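Long-range contacts in molinate hydrolase (Gulosibacter molinativorax, PDB 4UB9), which is named for hydrolysing the thiocarbamate molinate and, as a zinc-binding amidohydrolase-family member, probably cleaves non-peptide carbon-nitrogen bonds: residues I126-Q131 and G478-P483; G165-F170 and V467-R472; N97-D102 and G371-C376; D378-E383 and Y488-N493; L93-V98 and G398-V403. One frame throughout, in Å; residues are numbered along the deposited sequence.

Contact 1: I126-Q131 and G478-P483; sequences IEEAAQ and GLPLSP
Gln-131, on helix 122-135, offers its amide oxygen to the backbone of the irregular loop 478-483. OE1 of Gln-131 accepts from Leu-481 N at 2.9 Å, and the N-H points nearly straight at it (158°), although the donor is tilted from the plane of the amide. The same oxygen also lies against the preceding residue, with Pro-480 CB 3.3 Å from Gln-131 OE1. This reach follows from the torsions: CG stands beside the backbone N (chi1 -70°) and the chain runs on extended toward the loop. Three residues earlier on the helix, Glu-128 brings its CG to 3.8 Å from Pro-480 CB, meeting the ring through its aliphatic part. Leu-479, joined to Pro-480 by a cis peptide bond, rests its CD1 3.4 Å from Gln-131 O.

In the next shell, the Glu-128 carboxylate passes the ring and takes hydrogen bonds from Leu-484 N, Val-485 N and the hydroxyl of Thr-486. Gln-131 NE2 is engaged with the carbonyl of Glu-164, which fixes the rotation of the amide, while Arg-135 holds the carbonyl of Leu-479. The chemistry illustrates how a loop lacking regular structure can be bound to a helix: side-chain acceptors of the helix satisfy loop N-H groups, and the cluster of donors around Glu-128 would be expected to favour its ionised form.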
# COMPACT_ATOMS: atom_id res chain seq x y z
N ILE A 126 9.63 30.82 -2.12
CA ILE A 126 10.73 30.82 -3.06
C ILE A 126 11.72 31.93 -2.68
O ILE A 126 12.93 31.74 -2.69
CB ILE A 126 10.21 30.98 -4.49
CG1 ILE A 126 9.56 29.68 -4.94
CG2 ILE A 126 11.36 31.32 -5.45
CD1 ILE A 126 8.82 29.78 -6.26
N GLU A 127 11.19 33.11 -2.35
CA GLU A 127 12.06 34.23 -1.89
C GLU A 127 12.84 33.87 -0.64
O GLU A 127 14.05 34.04 -0.58
CB GLU A 127 11.28 35.51 -1.68
CG GLU A 127 10.80 36.07 -3.02
CD GLU A 127 9.70 37.12 -2.90
OE1 GLU A 127 9.35 37.50 -1.75
OE2 GLU A 127 9.19 37.56 -3.96
N GLU A 128 12.15 33.31 0.33
CA GLU A 128 12.81 32.81 1.57
C GLU A 128 13.97 31.85 1.22
O GLU A 128 15.07 31.95 1.77
CB GLU A 128 11.82 32.08 2.48
CG GLU A 128 12.42 31.48 3.75
CD GLU A 128 11.44 30.64 4.57
OE1 GLU A 128 10.53 30.04 3.97
OE2 GLU A 128 11.57 30.57 5.82
N ALA A 129 13.72 30.91 0.29
CA ALA A 129 14.75 29.93 -0.08
C ALA A 129 15.94 30.61 -0.78
O ALA A 129 17.10 30.25 -0.57
CB ALA A 129 14.18 28.86 -0.96
N ALA A 130 15.63 31.61 -1.61
CA ALA A 130 16.67 32.40 -2.27
C ALA A 130 17.53 33.18 -1.24
O ALA A 130 18.73 33.37 -1.42
CB ALA A 130 16.05 33.37 -3.24
N GLN A 131 16.88 33.63 -0.18
CA GLN A 131 17.58 34.34 0.91
C GLN A 131 18.47 33.40 1.69
O GLN A 131 19.55 33.78 2.11
CB GLN A 131 16.59 35.01 1.84
CG GLN A 131 15.91 36.19 1.17
CD GLN A 131 14.72 36.70 1.96
OE1 GLN A 131 14.55 36.42 3.13
NE2 GLN A 131 13.90 37.45 1.29
N GLY A 478 21.08 37.98 9.26
CA GLY A 478 19.65 38.27 9.51
C GLY A 478 18.67 37.66 8.49
O GLY A 478 17.51 38.09 8.41
N LEU A 479 19.13 36.71 7.67
CA LEU A 479 18.30 36.10 6.62
C LEU A 479 17.83 34.76 7.06
O LEU A 479 18.56 34.05 7.72
CB LEU A 479 19.07 35.91 5.33
CG LEU A 479 19.53 37.17 4.62
CD1 LEU A 479 20.44 36.79 3.47
CD2 LEU A 479 18.36 38.00 4.12
N PRO A 480 16.62 34.38 6.69
CA PRO A 480 15.70 35.12 5.82
C PRO A 480 14.97 36.17 6.60
O PRO A 480 14.79 36.04 7.80
CB PRO A 480 14.71 34.03 5.34
CG PRO A 480 14.68 33.07 6.49
CD PRO A 480 16.07 33.06 7.06
N LEU A 481 14.50 37.18 5.89
CA LEU A 481 13.87 38.33 6.52
C LEU A 481 12.58 37.99 7.23
O LEU A 481 12.34 38.50 8.30
CB LEU A 481 13.58 39.42 5.49
CG LEU A 481 14.86 40.05 4.85
CD1 LEU A 481 14.44 41.13 3.85
CD2 LEU A 481 15.83 40.61 5.89
N SER A 482 11.73 37.16 6.63
CA SER A 482 10.49 36.74 7.30
C SER A 482 10.34 35.26 7.25
O SER A 482 9.76 34.71 6.32
CB SER A 482 9.27 37.36 6.66
OG SER A 482 9.47 38.75 6.48
N PRO A 483 10.85 34.59 8.27
CA PRO A 483 10.72 33.16 8.24
C PRO A 483 9.30 32.73 7.95
O PRO A 483 8.36 33.24 8.55
CB PRO A 483 11.17 32.73 9.65
CG PRO A 483 12.15 33.80 10.07
CD PRO A 483 11.58 35.06 9.47

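Contact 2: G165-F170 and V467-R472; sequences GARIFF and VVKEGR
Lys-469 lays its CE over one face of the Arg-167 guanidinium, near the rim, 3.7 Å from Arg-167 NH2. Two cationic side chains thus overlap through a methylene, while Lys-469 NZ stays 4.8 Å from Arg-167 NH2. The lysine is extended throughout, with CG opposite the backbone N (chi1 -168°), and this length lets NZ donate to Gly-165 O at 3.0 Å, almost head-on to the carbonyl (170°).

Arg-167 takes a different course. It bends at chi3 and sends its NH2 to Glu-470, where the salt bridge from Arg-167 NH2 to Glu-470 OE2 measures 3.0 Å. The bond is almost straight (170°), lies in the guanidinium plane and uses the anti lone pair of the carboxylate oxygen; the two flat groups are nearly coplanar. The other terminal nitrogen, NH1, forms a salt bridge with Asp-446 and a hydrogen bond with Thr-140. Asp-446 also accepts from the backbone N of Glu-470, so one second-shell carboxylate positions both partners of the bridge.

Lys-469 and Glu-470 are presented by a type I' turn from Lys-469 to Arg-472, closed by Arg-472 N donating to Lys-469 O at 3.0 Å, with Lys-469 N returning a bond to Arg-472 O. Such a turn is characteristic of a two-residue beta-hairpin, here joining strands 464-469 and 472-473 and touching the start of strand 167-170, which pairs in parallel with strand 138-143.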
# COMPACT_ATOMS: atom_id res chain seq x y z
N GLY A 165 17.19 38.49 -1.85
CA GLY A 165 17.62 37.12 -2.14
C GLY A 165 18.65 36.99 -3.24
O GLY A 165 18.88 37.90 -4.00
N ALA A 166 19.21 35.82 -3.36
CA ALA A 166 20.01 35.48 -4.52
C ALA A 166 19.21 35.73 -5.79
O ALA A 166 17.99 35.58 -5.79
CB ALA A 166 20.44 34.01 -4.48
N ARG A 167 19.89 36.16 -6.86
CA ARG A 167 19.15 36.32 -8.10
C ARG A 167 18.88 34.93 -8.68
O ARG A 167 19.65 33.96 -8.50
CB ARG A 167 19.79 37.26 -9.10
CG ARG A 167 20.88 36.69 -9.94
CD ARG A 167 21.35 37.71 -10.98
NE ARG A 167 21.93 38.87 -10.35
CZ ARG A 167 23.07 38.91 -9.65
NH1 ARG A 167 23.84 37.84 -9.50
NH2 ARG A 167 23.47 40.06 -9.10
N ILE A 168 17.74 34.86 -9.32
CA ILE A 168 17.19 33.63 -9.83
C ILE A 168 17.11 33.61 -11.33
O ILE A 168 16.65 34.55 -11.96
CB ILE A 168 15.77 33.43 -9.33
CG1 ILE A 168 15.74 33.40 -7.82
CG2 ILE A 168 15.20 32.11 -9.87
CD1 ILE A 168 14.33 33.41 -7.26
N PHE A 169 17.52 32.49 -11.88
CA PHE A 169 17.17 32.10 -13.25
C PHE A 169 16.55 30.72 -13.22
O PHE A 169 16.99 29.86 -12.49
CB PHE A 169 18.40 32.12 -14.15
CG PHE A 169 19.05 33.45 -14.21
CD1 PHE A 169 18.43 34.51 -14.86
CD2 PHE A 169 20.28 33.66 -13.57
CE1 PHE A 169 19.02 35.79 -14.90
CE2 PHE A 169 20.86 34.92 -13.58
CZ PHE A 169 20.24 35.99 -14.26
N PHE A 170 15.53 30.51 -14.06
CA PHE A 170 14.78 29.27 -13.99
C PHE A 170 14.43 28.58 -15.31
O PHE A 170 14.38 29.20 -16.36
CB PHE A 170 13.55 29.49 -13.14
CG PHE A 170 12.61 30.47 -13.71
CD1 PHE A 170 11.81 30.12 -14.79
CD2 PHE A 170 12.46 31.71 -13.15
CE1 PHE A 170 10.90 31.04 -15.31
CE2 PHE A 170 11.56 32.62 -13.65
CZ PHE A 170 10.77 32.30 -14.73
N VAL A 467 29.16 39.36 2.65
CA VAL A 467 28.45 38.99 1.43
C VAL A 467 27.96 40.25 0.76
O VAL A 467 27.28 41.06 1.37
CB VAL A 467 27.25 38.06 1.70
CG1 VAL A 467 26.51 37.77 0.41
CG2 VAL A 467 27.69 36.75 2.35
N VAL A 468 28.27 40.37 -0.52
CA VAL A 468 27.94 41.56 -1.28
C VAL A 468 27.26 41.16 -2.59
O VAL A 468 27.76 40.30 -3.34
CB VAL A 468 29.19 42.36 -1.64
CG1 VAL A 468 28.84 43.57 -2.51
CG2 VAL A 468 29.88 42.82 -0.37
N LYS A 469 26.20 41.87 -2.90
CA LYS A 469 25.43 41.64 -4.11
C LYS A 469 25.19 42.93 -4.86
O LYS A 469 24.55 43.83 -4.34
CB LYS A 469 24.09 41.01 -3.78
CG LYS A 469 23.37 40.48 -5.03
CD LYS A 469 21.90 40.20 -4.79
CE LYS A 469 21.28 39.76 -6.10
NZ LYS A 469 19.81 39.81 -6.05
N GLU A 470 25.70 43.01 -6.08
CA GLU A 470 25.65 44.24 -6.87
C GLU A 470 26.12 45.44 -6.02
O GLU A 470 25.46 46.47 -5.91
CB GLU A 470 24.28 44.45 -7.45
CG GLU A 470 24.04 43.50 -8.59
CD GLU A 470 22.68 43.67 -9.27
OE1 GLU A 470 22.27 44.81 -9.53
OE2 GLU A 470 22.07 42.66 -9.60
N GLY A 471 27.27 45.25 -5.39
CA GLY A 471 27.90 46.30 -4.58
C GLY A 471 27.20 46.69 -3.29
O GLY A 471 27.57 47.67 -2.64
N ARG A 472 26.20 45.91 -2.92
CA ARG A 472 25.42 46.18 -1.73
C ARG A 472 25.72 45.11 -0.73
O ARG A 472 25.62 43.93 -1.03
CB ARG A 472 23.96 46.15 -2.10
CG ARG A 472 23.01 46.37 -0.94
CD ARG A 472 21.60 46.37 -1.49
NE ARG A 472 20.87 45.35 -0.75
CZ ARG A 472 20.48 44.18 -1.22
NH1 ARG A 472 20.68 43.82 -2.47
NH2 ARG A 472 19.86 43.36 -0.41

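Contact 3: N97-D102 and G371-C376; sequences NVHLLD and GTDAGC
Asn-97 O accepts from two consecutive backbone N-H groups, those of Thr-372 and Asp-373, one in the carbonyl plane and one above it. The setting is the core of the amidohydrolase TIM-barrel fold, where short strand 97-98 meets the loop that follows strand 368-370. Thr-372 N approaches Asn-97 O at 3.1 Å, on a lone pair. Asp-373 N comes closer, 2.9 Å from Asn-97 O, but 37° out of that plane. Thr-372, with psi -15°, turns the second N-H to the same side as the first; the left-handed backbone of Asp-373 then redirects the chain.

Two residues along, His-99 N donates to Ala-374 O at 2.9 Å in a nearly straight bond. The His-99 ring, set beside its backbone N (chi1 -59°), brings ND1 within a weak, 3.4 Å hydrogen bond of Asp-373 O. Asn-97 ND2 also lies near the Asp-373 carboxylate, but the position of OD1 there is doubtful.

The side chain of Asp-373 is about 5 Å from the bound zinc ion and about 4 Å from that of His-302, a zinc ligand. Asn-97 and His-99 probably correspond to the His-X-His positions of related metal hydrolases, and Asp-373 to the aspartate following the last barrel strand.

Further on, Asp-102 caps helix 103-106 through Met-105 N and bonds to the Thr-377 hydroxyl, its CG 3.8 Å from Gly-375 CA. A water bridges the two segments, donating to His-99 O and accepting from Cys-376 N, 2.9 Å from each.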
# COMPACT_ATOMS: atom_id res chain seq x y z
N ASN A 97 22.15 24.16 -9.76
CA ASN A 97 20.93 23.39 -9.66
C ASN A 97 20.35 23.35 -8.27
O ASN A 97 20.78 22.57 -7.42
CB ASN A 97 21.12 21.97 -10.14
CG ASN A 97 19.83 21.17 -10.10
OD1 ASN A 97 18.75 21.72 -10.17
ND2 ASN A 97 19.95 19.87 -10.03
N VAL A 98 19.35 24.17 -8.08
CA VAL A 98 18.53 24.15 -6.87
C VAL A 98 17.04 24.04 -7.18
O VAL A 98 16.61 24.17 -8.32
CB VAL A 98 18.72 25.43 -6.01
CG1 VAL A 98 20.18 25.67 -5.73
CG2 VAL A 98 18.10 26.64 -6.70
N HIS A 99 16.26 23.83 -6.13
CA HIS A 99 14.80 23.85 -6.21
C HIS A 99 14.26 24.67 -5.05
O HIS A 99 14.28 24.26 -3.88
CB HIS A 99 14.25 22.45 -6.19
CG HIS A 99 14.77 21.61 -7.31
ND1 HIS A 99 15.52 20.48 -7.12
CD2 HIS A 99 14.66 21.76 -8.65
CE1 HIS A 99 15.86 19.96 -8.29
NE2 HIS A 99 15.34 20.71 -9.23
N LEU A 100 13.74 25.84 -5.40
CA LEU A 100 13.29 26.82 -4.43
C LEU A 100 11.90 26.52 -3.83
O LEU A 100 11.55 27.09 -2.79
CB LEU A 100 13.34 28.22 -5.05
CG LEU A 100 14.79 28.59 -5.48
CD1 LEU A 100 14.85 29.92 -6.21
CD2 LEU A 100 15.77 28.64 -4.30
N LEU A 101 11.13 25.65 -4.50
CA LEU A 101 10.13 24.82 -3.83
C LEU A 101 10.76 23.44 -3.77
O LEU A 101 11.20 22.92 -4.80
CB LEU A 101 8.81 24.76 -4.60
CG LEU A 101 7.97 26.04 -4.65
CD1 LEU A 101 6.65 25.81 -5.38
CD2 LEU A 101 7.68 26.54 -3.25
N ASP A 102 10.81 22.84 -2.59
CA ASP A 102 11.73 21.71 -2.33
C ASP A 102 11.30 20.40 -2.97
O ASP A 102 10.54 19.62 -2.42
CB ASP A 102 11.90 21.49 -0.82
CG ASP A 102 13.02 20.53 -0.49
OD1 ASP A 102 13.46 19.73 -1.37
OD2 ASP A 102 13.51 20.62 0.64
N GLY A 371 26.17 21.63 -8.65
CA GLY A 371 24.71 21.63 -8.49
C GLY A 371 24.29 20.53 -7.55
O GLY A 371 24.97 19.53 -7.43
N THR A 372 23.16 20.73 -6.87
CA THR A 372 22.81 19.86 -5.73
C THR A 372 21.39 19.32 -5.60
O THR A 372 21.16 18.44 -4.79
CB THR A 372 23.04 20.63 -4.42
OG1 THR A 372 22.24 21.82 -4.45
CG2 THR A 372 24.52 21.00 -4.26
N ASP A 373 20.46 19.88 -6.34
CA ASP A 373 19.04 19.55 -6.22
C ASP A 373 18.52 20.06 -4.90
O ASP A 373 17.46 19.67 -4.46
CB ASP A 373 18.76 18.02 -6.36
CG ASP A 373 18.44 17.56 -7.83
OD1 ASP A 373 17.94 18.37 -8.65
OD2 ASP A 373 18.70 16.37 -8.16
N ALA A 374 19.27 20.93 -4.25
CA ALA A 374 18.94 21.27 -2.86
C ALA A 374 17.77 22.19 -2.75
O ALA A 374 17.47 22.99 -3.66
CB ALA A 374 20.13 21.87 -2.16
N GLY A 375 17.11 22.09 -1.62
CA GLY A 375 15.93 22.91 -1.32
C GLY A 375 15.87 23.28 0.14
O GLY A 375 16.59 22.75 0.96
N CYS A 376 15.01 24.21 0.46
CA CYS A 376 14.79 24.61 1.84
C CYS A 376 13.73 23.69 2.44
O CYS A 376 12.51 23.90 2.34
CB CYS A 376 14.43 26.08 1.94
SG CYS A 376 13.97 26.54 3.62
O HOH W 1 12.98 25.03 -1.37

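Contact 4: D378-E383 and Y488-N493; sequences DPDILE and YPRTAN
Asp-378 OD1 is gripped by two donors, Arg-490 NH1 across the contact and, within its own helix start, Asp-380 N at 2.9 Å. Asp-378 is the N-cap of helix 379-383, and this second bond is its capping bond. Arg-490 meets Asp-378 end-on: NH1 reaches OD1 on its syn lone pair, while NH2 lies 2.8 Å from Asp-378 OD2, above the carboxylate plane. Arg-490 NH1 also makes a weak, bent bond (128°) of 2.8 Å to Asp-380 OD2, with the two flat groups almost perpendicular (85°). A salt-bridge network of two carboxylates and one guanidinium results.

Asp-380 OD1, meanwhile, accepts from Tyr-488 OH at 2.6 Å, with OD1 in the plane of the ring, at its edge. Over the ring's face sits Pro-379, whose CB is 3.6 Å from the centroid of Tyr-488, a CH-pi contact. Pro-379 CG also covers one face of the Arg-490 guanidinium.

The chain's C-terminal loop is thereby fastened to the start of helix 379-383, with Tyr-114 and Phe-118 of helix 111-118 against Asp-378. Arg-203 of a second subunit forms a salt bridge with Asp-380 OD1, placing the network where these helices meet a neighbouring chain.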
# COMPACT_ATOMS: atom_id res chain seq x y z
N ASP A 378 11.32 21.47 4.77
CA ASP A 378 10.40 21.80 5.86
C ASP A 378 10.97 21.32 7.19
O ASP A 378 11.38 20.16 7.30
CB ASP A 378 9.03 21.16 5.61
CG ASP A 378 7.96 21.70 6.54
OD1 ASP A 378 7.84 21.18 7.67
OD2 ASP A 378 7.22 22.61 6.13
N PRO A 379 10.91 22.16 8.22
CA PRO A 379 11.47 21.77 9.54
C PRO A 379 10.82 20.58 10.18
O PRO A 379 11.49 19.81 10.84
CB PRO A 379 11.24 22.98 10.40
CG PRO A 379 10.26 23.84 9.66
CD PRO A 379 10.44 23.54 8.21
N ASP A 380 9.55 20.34 9.91
CA ASP A 380 8.94 19.08 10.40
C ASP A 380 9.60 17.85 9.81
O ASP A 380 9.72 16.81 10.47
CB ASP A 380 7.43 19.00 10.14
CG ASP A 380 6.61 19.77 11.13
OD1 ASP A 380 7.05 19.96 12.29
OD2 ASP A 380 5.50 20.15 10.76
N ILE A 381 10.02 17.96 8.56
CA ILE A 381 10.70 16.83 7.88
C ILE A 381 12.16 16.70 8.33
O ILE A 381 12.66 15.60 8.51
CB ILE A 381 10.66 17.01 6.34
CG1 ILE A 381 9.23 16.87 5.83
CG2 ILE A 381 11.57 16.01 5.62
CD1 ILE A 381 8.77 15.43 5.73
N LEU A 382 12.83 17.82 8.48
CA LEU A 382 14.19 17.81 9.07
C LEU A 382 14.19 17.20 10.47
O LEU A 382 15.06 16.41 10.84
CB LEU A 382 14.76 19.21 9.17
CG LEU A 382 15.08 19.87 7.83
CD1 LEU A 382 15.59 21.30 8.06
CD2 LEU A 382 16.11 19.07 7.04
N GLU A 383 13.19 17.60 11.23
CA GLU A 383 13.03 17.17 12.60
C GLU A 383 12.95 15.63 12.72
O GLU A 383 13.27 15.07 13.73
CB GLU A 383 11.77 17.84 13.19
CG GLU A 383 11.64 17.71 14.69
CD GLU A 383 12.74 18.48 15.44
OE1 GLU A 383 13.18 19.56 14.98
OE2 GLU A 383 13.22 17.95 16.46
N TYR A 488 9.63 28.28 13.19
CA TYR A 488 9.60 27.10 14.02
C TYR A 488 9.91 27.45 15.47
O TYR A 488 10.77 28.26 15.73
CB TYR A 488 10.63 26.10 13.53
CG TYR A 488 10.22 24.65 13.64
CD1 TYR A 488 9.08 24.18 12.96
CD2 TYR A 488 10.96 23.74 14.38
CE1 TYR A 488 8.69 22.85 13.04
CE2 TYR A 488 10.57 22.42 14.47
CZ TYR A 488 9.44 21.98 13.79
OH TYR A 488 9.05 20.66 13.82
N PRO A 489 9.25 26.80 16.44
CA PRO A 489 8.22 25.76 16.31
C PRO A 489 6.90 26.33 15.86
O PRO A 489 6.75 27.51 15.75
CB PRO A 489 8.06 25.23 17.74
CG PRO A 489 9.17 25.83 18.52
CD PRO A 489 9.54 27.09 17.85
N ARG A 490 5.96 25.44 15.61
CA ARG A 490 4.68 25.83 15.04
C ARG A 490 3.59 25.78 16.09
O ARG A 490 3.27 24.72 16.58
CB ARG A 490 4.34 24.93 13.84
CG ARG A 490 5.07 25.37 12.56
CD ARG A 490 5.15 24.26 11.51
NE ARG A 490 5.87 24.69 10.31
CZ ARG A 490 6.29 23.88 9.34
NH1 ARG A 490 6.05 22.57 9.38
NH2 ARG A 490 6.95 24.39 8.31
N THR A 491 3.05 26.94 16.44
CA THR A 491 2.06 26.99 17.51
C THR A 491 0.67 26.69 16.91
O THR A 491 0.31 27.17 15.81
CB THR A 491 2.09 28.30 18.35
OG1 THR A 491 1.11 29.21 17.84
CG2 THR A 491 3.49 28.99 18.37
N ALA A 492 -0.09 25.88 17.64
CA ALA A 492 -1.40 25.36 17.20
C ALA A 492 -2.49 26.44 17.06
O ALA A 492 -3.33 26.40 16.12
CB ALA A 492 -1.89 24.29 18.17
N ASN A 493 -2.47 27.41 17.97
CA ASN A 493 -3.51 28.43 18.03
C ASN A 493 -2.92 29.78 18.33
O ASN A 493 -2.71 30.12 19.49
CB ASN A 493 -4.57 28.06 19.08
CG ASN A 493 -5.33 26.80 18.71
OD1 ASN A 493 -6.23 26.82 17.86
ND2 ASN A 493 -4.99 25.68 19.36

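Contact 5: L93-V98 and G398-V403; sequences LVNGNV and GEDHFV
Asn-95 turns its CB toward helix 400-410, and the amide swings across from its own N (chi1 -164°) to the side chain of Asp-400. Along the way CG comes within 4.0 Å of Asp-400 OD2. The two branches of the amide then part. OD1 folds back on the chain and accepts from Asn-97 N at 3.0 Å, an Asx turn that spans the corner at Gly-96. ND2 goes forward: it makes a bent, weak bond of 2.8 Å to Asp-400 OD2 (130°) and donates to a water. That water, in turn, donates to Asp-400 OD1 at 2.8 Å, so the carboxylate is met both directly and through solvent, with the amide and carboxylate planes only about 21° apart.

Asp-400 is itself positioned by others. Its OD1 accepts from Gly-398 N at 2.9 Å, just ahead of the helix, while its OD2 is bonded to the hydroxyl of Thr-372, the stronger partner of that oxygen.

A van der Waals contact lies beside this polar one. Leu-93 CD1 touches the edge of the His-401 ring, 3.7 Å from its CD2, the two side chains crossing at about a right angle. His-401 NE2 is held by the carbonyl of Gly-136, which fixes the ring, and Phe-402 lies over the rim of one face.

Asn-95 and His-401 both pack on Leu-370, and Leu-93 and His-401 on Val-138. Helix 400-410 thus lies against strands 88-95, 138-143 and 368-370, a helix-on-strand layering characteristic of the TIM barrel.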
# COMPACT_ATOMS: atom_id res chain seq x y z
N LEU A 93 29.14 33.37 -4.97
CA LEU A 93 29.01 31.96 -5.26
C LEU A 93 27.77 31.70 -6.11
O LEU A 93 26.79 32.46 -6.09
CB LEU A 93 29.02 31.11 -3.99
CG LEU A 93 30.27 31.32 -3.11
CD1 LEU A 93 30.20 30.47 -1.86
CD2 LEU A 93 31.54 31.03 -3.85
N VAL A 94 27.83 30.58 -6.84
CA VAL A 94 26.82 30.24 -7.85
C VAL A 94 26.46 28.78 -7.80
O VAL A 94 27.33 27.90 -7.84
CB VAL A 94 27.33 30.57 -9.27
CG1 VAL A 94 26.25 30.27 -10.31
CG2 VAL A 94 27.75 32.03 -9.38
N ASN A 95 25.17 28.53 -7.71
CA ASN A 95 24.67 27.15 -7.64
C ASN A 95 23.95 26.83 -8.92
O ASN A 95 22.93 27.44 -9.24
CB ASN A 95 23.72 26.95 -6.45
CG ASN A 95 23.49 25.49 -6.11
OD1 ASN A 95 23.35 24.62 -7.00
ND2 ASN A 95 23.44 25.19 -4.81
N GLY A 96 24.43 25.80 -9.60
CA GLY A 96 23.88 25.41 -10.91
C GLY A 96 22.60 24.59 -10.93
O GLY A 96 22.04 24.33 -11.99
N ASN A 97 22.15 24.16 -9.76
CA ASN A 97 20.93 23.39 -9.66
C ASN A 97 20.35 23.35 -8.27
O ASN A 97 20.78 22.57 -7.42
CB ASN A 97 21.12 21.97 -10.14
CG ASN A 97 19.83 21.17 -10.10
OD1 ASN A 97 18.75 21.72 -10.17
ND2 ASN A 97 19.95 19.87 -10.03
N VAL A 98 19.35 24.17 -8.08
CA VAL A 98 18.53 24.15 -6.87
C VAL A 98 17.04 24.04 -7.18
O VAL A 98 16.61 24.17 -8.32
CB VAL A 98 18.72 25.43 -6.01
CG1 VAL A 98 20.18 25.67 -5.73
CG2 VAL A 98 18.10 26.64 -6.70
N GLY A 398 21.70 26.12 1.32
CA GLY A 398 22.43 27.12 2.14
C GLY A 398 23.77 26.60 2.57
O GLY A 398 24.64 27.38 2.91
N GLU A 399 23.88 25.28 2.64
CA GLU A 399 25.13 24.57 2.95
C GLU A 399 25.50 23.47 1.95
O GLU A 399 26.61 22.94 1.99
CB GLU A 399 24.98 23.85 4.28
CG GLU A 399 24.84 24.80 5.46
CD GLU A 399 24.90 24.10 6.80
OE1 GLU A 399 25.70 23.16 6.97
OE2 GLU A 399 24.17 24.52 7.70
N ASP A 400 24.56 23.15 1.07
CA ASP A 400 24.72 22.12 0.07
C ASP A 400 25.95 22.34 -0.86
O ASP A 400 26.62 21.39 -1.22
CB ASP A 400 23.47 22.07 -0.78
CG ASP A 400 23.13 23.45 -1.43
OD1 ASP A 400 23.03 24.49 -0.72
OD2 ASP A 400 22.97 23.49 -2.68
N HIS A 401 26.20 23.58 -1.22
CA HIS A 401 27.37 23.93 -2.02
C HIS A 401 28.71 23.65 -1.29
O HIS A 401 29.66 23.15 -1.92
CB HIS A 401 27.30 25.35 -2.57
CG HIS A 401 27.21 26.41 -1.54
ND1 HIS A 401 26.31 26.38 -0.50
CD2 HIS A 401 27.83 27.61 -1.44
CE1 HIS A 401 26.42 27.48 0.22
NE2 HIS A 401 27.34 28.25 -0.33
N PHE A 402 28.78 23.98 0.00
CA PHE A 402 29.97 23.67 0.81
C PHE A 402 30.22 22.18 0.86
O PHE A 402 31.30 21.70 0.60
CB PHE A 402 29.85 24.17 2.25
CG PHE A 402 29.58 25.66 2.39
CD1 PHE A 402 30.29 26.61 1.68
CD2 PHE A 402 28.60 26.11 3.29
CE1 PHE A 402 30.00 27.96 1.80
CE2 PHE A 402 28.34 27.47 3.44
CZ PHE A 402 29.03 28.40 2.68
N VAL A 403 29.16 21.44 1.06
CA VAL A 403 29.26 19.99 1.08
C VAL A 403 29.71 19.40 -0.26
O VAL A 403 30.46 18.41 -0.33
CB VAL A 403 27.91 19.36 1.49
CG1 VAL A 403 27.95 17.83 1.43
CG2 VAL A 403 27.55 19.81 2.91
O HOH W 2 23.66 26.62 -2.38

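In the fold
Contacts 3 and 5 overlap in Asn-97 and Val-98, and their centres are about 9 Å apart; a probable hydrogen bond between Thr-372 OG1 and Asp-400 OD2, at 2.5 Å, joins them. Contact 3 is the nearer to the metal: the side chain of Asn-95 in contact 5 is about 13 Å from the zinc ion. Contact 1 touches contact 3 where Ile-126 and Ala-129 meet Leu-100, and contact 2 through a probable hydrogen bond between Ala-130 O and Ala-166 N, 3.2 Å apart. Ile-168 of contact 2 also meets Leu-100. Contact 4 follows contact 3 directly in sequence, yet their centres are about 20 Å apart, which takes the chain from the metal site to the subunit interface.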